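Long-range contact in MlnE (Bacillus amyloliquefaciens subsp. plantarum, PDB 5D2E), which is the N-terminal B-type ketoreductase region of a macrolactin assembly-line protein, binds NADP and probably reduces the beta-keto group of carrier-bound polyketide intermediates: residues G356-A361 and F402-S407. Residues are numbered along the deposited sequence; the frame is centred on the assembly and turned at random.
Sequences GILHSA and FFVMFS. With NAP (NADP nicotinamide-adenine-dinucleotide phosphate), chain B.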
loop_
_atom_site.group_PDB
_atom_site.type_symbol
_atom_site.label_atom_id
_atom_site.label_comp_id
_atom_site.label_asym_id
_atom_site.label_seq_id
_atom_site.Cartn_x
_atom_site.Cartn_y
_atom_site.Cartn_z
ATOM N N GLY A 356 -16.288 -16.010 -1.669
ATOM C CA GLY A 356 -15.000 -15.555 -1.103
ATOM C C GLY A 356 -13.989 -15.224 -2.184
ATOM O O GLY A 356 -14.041 -15.873 -3.238
ATOM N N ILE A 357 -13.095 -14.246 -1.911
ATOM C CA ILE A 357 -12.023 -13.844 -2.832
ATOM C C ILE A 357 -10.699 -13.828 -2.037
ATOM O O ILE A 357 -10.624 -13.170 -0.961
ATOM C CB ILE A 357 -12.260 -12.485 -3.450
ATOM C CG1 ILE A 357 -13.521 -12.516 -4.245
ATOM C CG2 ILE A 357 -11.055 -12.007 -4.307
ATOM C CD1 ILE A 357 -13.869 -11.206 -4.885
ATOM N N LEU A 358 -9.663 -14.474 -2.611
ATOM C CA LEU A 358 -8.276 -14.332 -2.194
ATOM C C LEU A 358 -7.601 -13.659 -3.363
ATOM O O LEU A 358 -7.622 -14.164 -4.496
ATOM C CB LEU A 358 -7.581 -15.660 -1.944
ATOM C CG LEU A 358 -8.047 -16.561 -0.830
ATOM C CD1 LEU A 358 -7.142 -17.776 -0.737
ATOM C CD2 LEU A 358 -8.031 -15.857 0.536
ATOM N N HIS A 359 -7.079 -12.463 -3.114
ATOM C CA HIS A 359 -6.500 -11.646 -4.215
ATOM C C HIS A 359 -5.012 -11.730 -4.157
ATOM O O HIS A 359 -4.379 -11.029 -3.382
ATOM C CB HIS A 359 -7.031 -10.220 -4.107
ATOM C CG HIS A 359 -6.526 -9.266 -5.144
ATOM N ND1 HIS A 359 -6.326 -9.598 -6.460
ATOM C CD2 HIS A 359 -6.162 -7.962 -5.027
ATOM C CE1 HIS A 359 -5.916 -8.527 -7.124
ATOM N NE2 HIS A 359 -5.811 -7.527 -6.262
ATOM N N SER A 360 -4.441 -12.632 -4.996
ATOM C CA SER A 360 -3.003 -12.949 -4.944
ATOM C C SER A 360 -2.302 -12.463 -6.206
ATOM O O SER A 360 -1.076 -12.574 -6.303
ATOM C CB SER A 360 -2.785 -14.482 -4.826
ATOM O OG SER A 360 -1.487 -14.766 -4.434
ATOM N N ALA A 361 -3.049 -11.955 -7.178
ATOM C CA ALA A 361 -2.470 -11.446 -8.397
ATOM C C ALA A 361 -1.483 -10.331 -8.097
ATOM O O ALA A 361 -1.709 -9.449 -7.234
ATOM C CB ALA A 361 -3.561 -10.909 -9.317
ATOM N N PHE A 402 -15.555 -13.588 2.778
ATOM C CA PHE A 402 -14.217 -12.991 2.945
ATOM C C PHE A 402 -13.706 -12.388 1.649
ATOM O O PHE A 402 -14.158 -12.752 0.507
ATOM C CB PHE A 402 -13.178 -13.947 3.582
ATOM C CG PHE A 402 -12.926 -15.182 2.774
ATOM C CD1 PHE A 402 -12.107 -15.123 1.655
ATOM C CD2 PHE A 402 -13.599 -16.368 3.062
ATOM C CE1 PHE A 402 -11.863 -16.218 0.882
ATOM C CE2 PHE A 402 -13.372 -17.496 2.270
ATOM C CZ PHE A 402 -12.521 -17.413 1.170
ATOM N N PHE A 403 -12.913 -11.336 1.837
ATOM C CA PHE A 403 -12.214 -10.623 0.734
ATOM C C PHE A 403 -10.846 -10.375 1.328
ATOM O O PHE A 403 -10.707 -9.533 2.229
ATOM C CB PHE A 403 -12.961 -9.310 0.403
ATOM C CG PHE A 403 -12.421 -8.549 -0.801
ATOM C CD1 PHE A 403 -11.292 -7.778 -0.691
ATOM C CD2 PHE A 403 -13.086 -8.551 -2.012
ATOM C CE1 PHE A 403 -10.822 -7.054 -1.775
ATOM C CE2 PHE A 403 -12.639 -7.808 -3.098
ATOM C CZ PHE A 403 -11.513 -7.045 -2.978
ATOM N N VAL A 404 -9.853 -11.148 0.886
ATOM C CA VAL A 404 -8.533 -11.146 1.483
ATOM C C VAL A 404 -7.502 -10.736 0.449
ATOM O O VAL A 404 -7.451 -11.307 -0.622
ATOM C CB VAL A 404 -8.117 -12.498 2.102
ATOM C CG1 VAL A 404 -6.728 -12.400 2.730
ATOM C CG2 VAL A 404 -9.145 -12.970 3.156
ATOM N N MET A 405 -6.766 -9.683 0.761
ATOM C CA MET A 405 -5.720 -9.163 -0.085
ATOM C C MET A 405 -4.333 -9.663 0.397
ATOM O O MET A 405 -3.940 -9.525 1.568
ATOM C CB MET A 405 -5.824 -7.652 -0.093
ATOM C CG MET A 405 -7.107 -7.175 -0.791
ATOM S SD MET A 405 -7.464 -5.456 -0.366
ATOM C CE MET A 405 -8.167 -5.814 1.223
ATOM N N PHE A 406 -3.562 -10.227 -0.543
ATOM C CA PHE A 406 -2.158 -10.691 -0.260
ATOM C C PHE A 406 -1.216 -9.531 -0.498
ATOM O O PHE A 406 -0.776 -9.253 -1.636
ATOM C CB PHE A 406 -1.814 -11.910 -1.137
ATOM C CG PHE A 406 -2.418 -13.236 -0.645
ATOM C CD1 PHE A 406 -3.350 -13.301 0.405
ATOM C CD2 PHE A 406 -2.050 -14.423 -1.216
ATOM C CE1 PHE A 406 -3.858 -14.490 0.886
ATOM C CE2 PHE A 406 -2.574 -15.635 -0.735
ATOM C CZ PHE A 406 -3.460 -15.674 0.313
ATOM N N SER A 407 -0.976 -8.796 0.582
ATOM C CA SER A 407 -0.142 -7.636 0.538
ATOM C C SER A 407 1.293 -8.069 0.905
ATOM O O SER A 407 1.615 -9.261 0.912
ATOM C CB SER A 407 -0.741 -6.575 1.478
ATOM O OG SER A 407 -0.059 -5.343 1.328
HETATM P PA NAP B . 3.495 -15.355 -8.567
HETATM O O1A NAP B . 3.760 -16.884 -8.537
HETATM O O2A NAP B . 4.012 -14.452 -9.673
HETATM O O5B NAP B . 1.890 -15.280 -8.644
HETATM C C5B NAP B . 1.267 -14.033 -8.923
HETATM C C4B NAP B . 0.278 -14.363 -10.013
HETATM O O4B NAP B . -0.412 -13.142 -10.359
HETATM C C3B NAP B . 0.909 -14.877 -11.336
HETATM O O3B NAP B . 0.561 -16.247 -11.559
HETATM C C2B NAP B . 0.270 -14.002 -12.427
HETATM O O2B NAP B . -0.134 -14.772 -13.525
HETATM C C1B NAP B . -0.897 -13.322 -11.672
HETATM N N9A NAP B . -1.248 -11.999 -12.172
HETATM C C8A NAP B . -0.420 -10.895 -12.322
HETATM N N7A NAP B . -1.104 -9.836 -12.881
HETATM C C5A NAP B . -2.385 -10.237 -13.014
HETATM C C6A NAP B . -3.603 -9.650 -13.523
HETATM N N6A NAP B . -3.552 -8.343 -13.944
HETATM N N1A NAP B . -4.758 -10.453 -13.589
HETATM C C2A NAP B . -4.733 -11.725 -13.152
HETATM N N3A NAP B . -3.620 -12.339 -12.663
HETATM C C4A NAP B . -2.463 -11.674 -12.581
HETATM O O3 NAP B . 3.915 -14.673 -7.146
HETATM P PN NAP B . 3.692 -15.296 -5.664
HETATM O O1N NAP B . 5.037 -15.516 -4.995
HETATM O O2N NAP B . 2.587 -16.310 -5.810
HETATM O O5D NAP B . 3.016 -14.111 -4.796
HETATM C C5D NAP B . 1.571 -13.983 -4.925
HETATM C C4D NAP B . 1.037 -12.742 -4.196
HETATM O O4D NAP B . 1.501 -12.666 -2.856
HETATM C C3D NAP B . 1.549 -11.480 -4.903
HETATM O O3D NAP B . 0.484 -10.553 -5.009
HETATM C C2D NAP B . 2.683 -10.974 -4.030
HETATM O O2D NAP B . 2.886 -9.539 -4.159
HETATM C C1D NAP B . 2.296 -11.468 -2.607
HETATM N N1N NAP B . 3.519 -11.679 -1.792
HETATM C C2N NAP B . 4.350 -12.763 -2.012
HETATM C C3N NAP B . 5.527 -13.011 -1.281
HETATM C C7N NAP B . 6.429 -14.250 -1.543
HETATM O O7N NAP B . 7.488 -14.395 -0.925
HETATM N N7N NAP B . 6.107 -15.218 -2.412
HETATM C C4N NAP B . 5.876 -12.072 -0.300
HETATM C C5N NAP B . 5.057 -10.951 -0.107
HETATM C C6N NAP B . 3.870 -10.780 -0.844
HETATM P P2B NAP B . -0.314 -14.184 -15.049
HETATM O O1X NAP B . 1.010 -13.591 -15.511
HETATM O O2X NAP B . -0.801 -15.408 -15.889
HETATM O O3X NAP B . -1.363 -13.113 -14.943
#
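The ring of Phe402 lies against Gly356, whose CA sits over one face, 3.9 Å from the ring centroid, in a CH-pi contact. The backbone O of Ile357 lies at the edge of this ring. Phe402 holds chi1 at 61°, with CG between its own N and carbonyl carbon, and this swings the ring across to the neighbouring strand. Leu358 CD2 comes to 3.9 Å from Phe402 CE1 and also packs beside Val404 CB. On the opposite face of the sheet, Ile357 CD1 rests obliquely on the Phe403 ring, 4.0 Å from CD2. Met405 SD lies in the plane of that ring, at its edge. Met405 CG meets the edge of the His359 imidazole, whose ND1 is hydrogen-bonded to Thr279. Ser360 OG lies obliquely to the Phe406 ring, 3.3 Å from Phe406 CD2; Trp449 and Phe289 meet this ring edge-to-face.

The two strands are parallel neighbours in the Rossmann-type sheet of the KR domain. Four backbone hydrogen bonds join them. His359 N donates to Val404 O at 2.8 Å, and Phe406 N to His359 O. Ile357 N meets Phe402 O from well above the carbonyl plane.

Both segments run into the NADP site at their C-terminal ends. Ser360 O accepts a 2.9 Å hydrogen bond from O3D of the NADP nicotinamide ribose. Beyond it, Ser407 O approaches C6N of the nicotinamide ring at 3.2 Å.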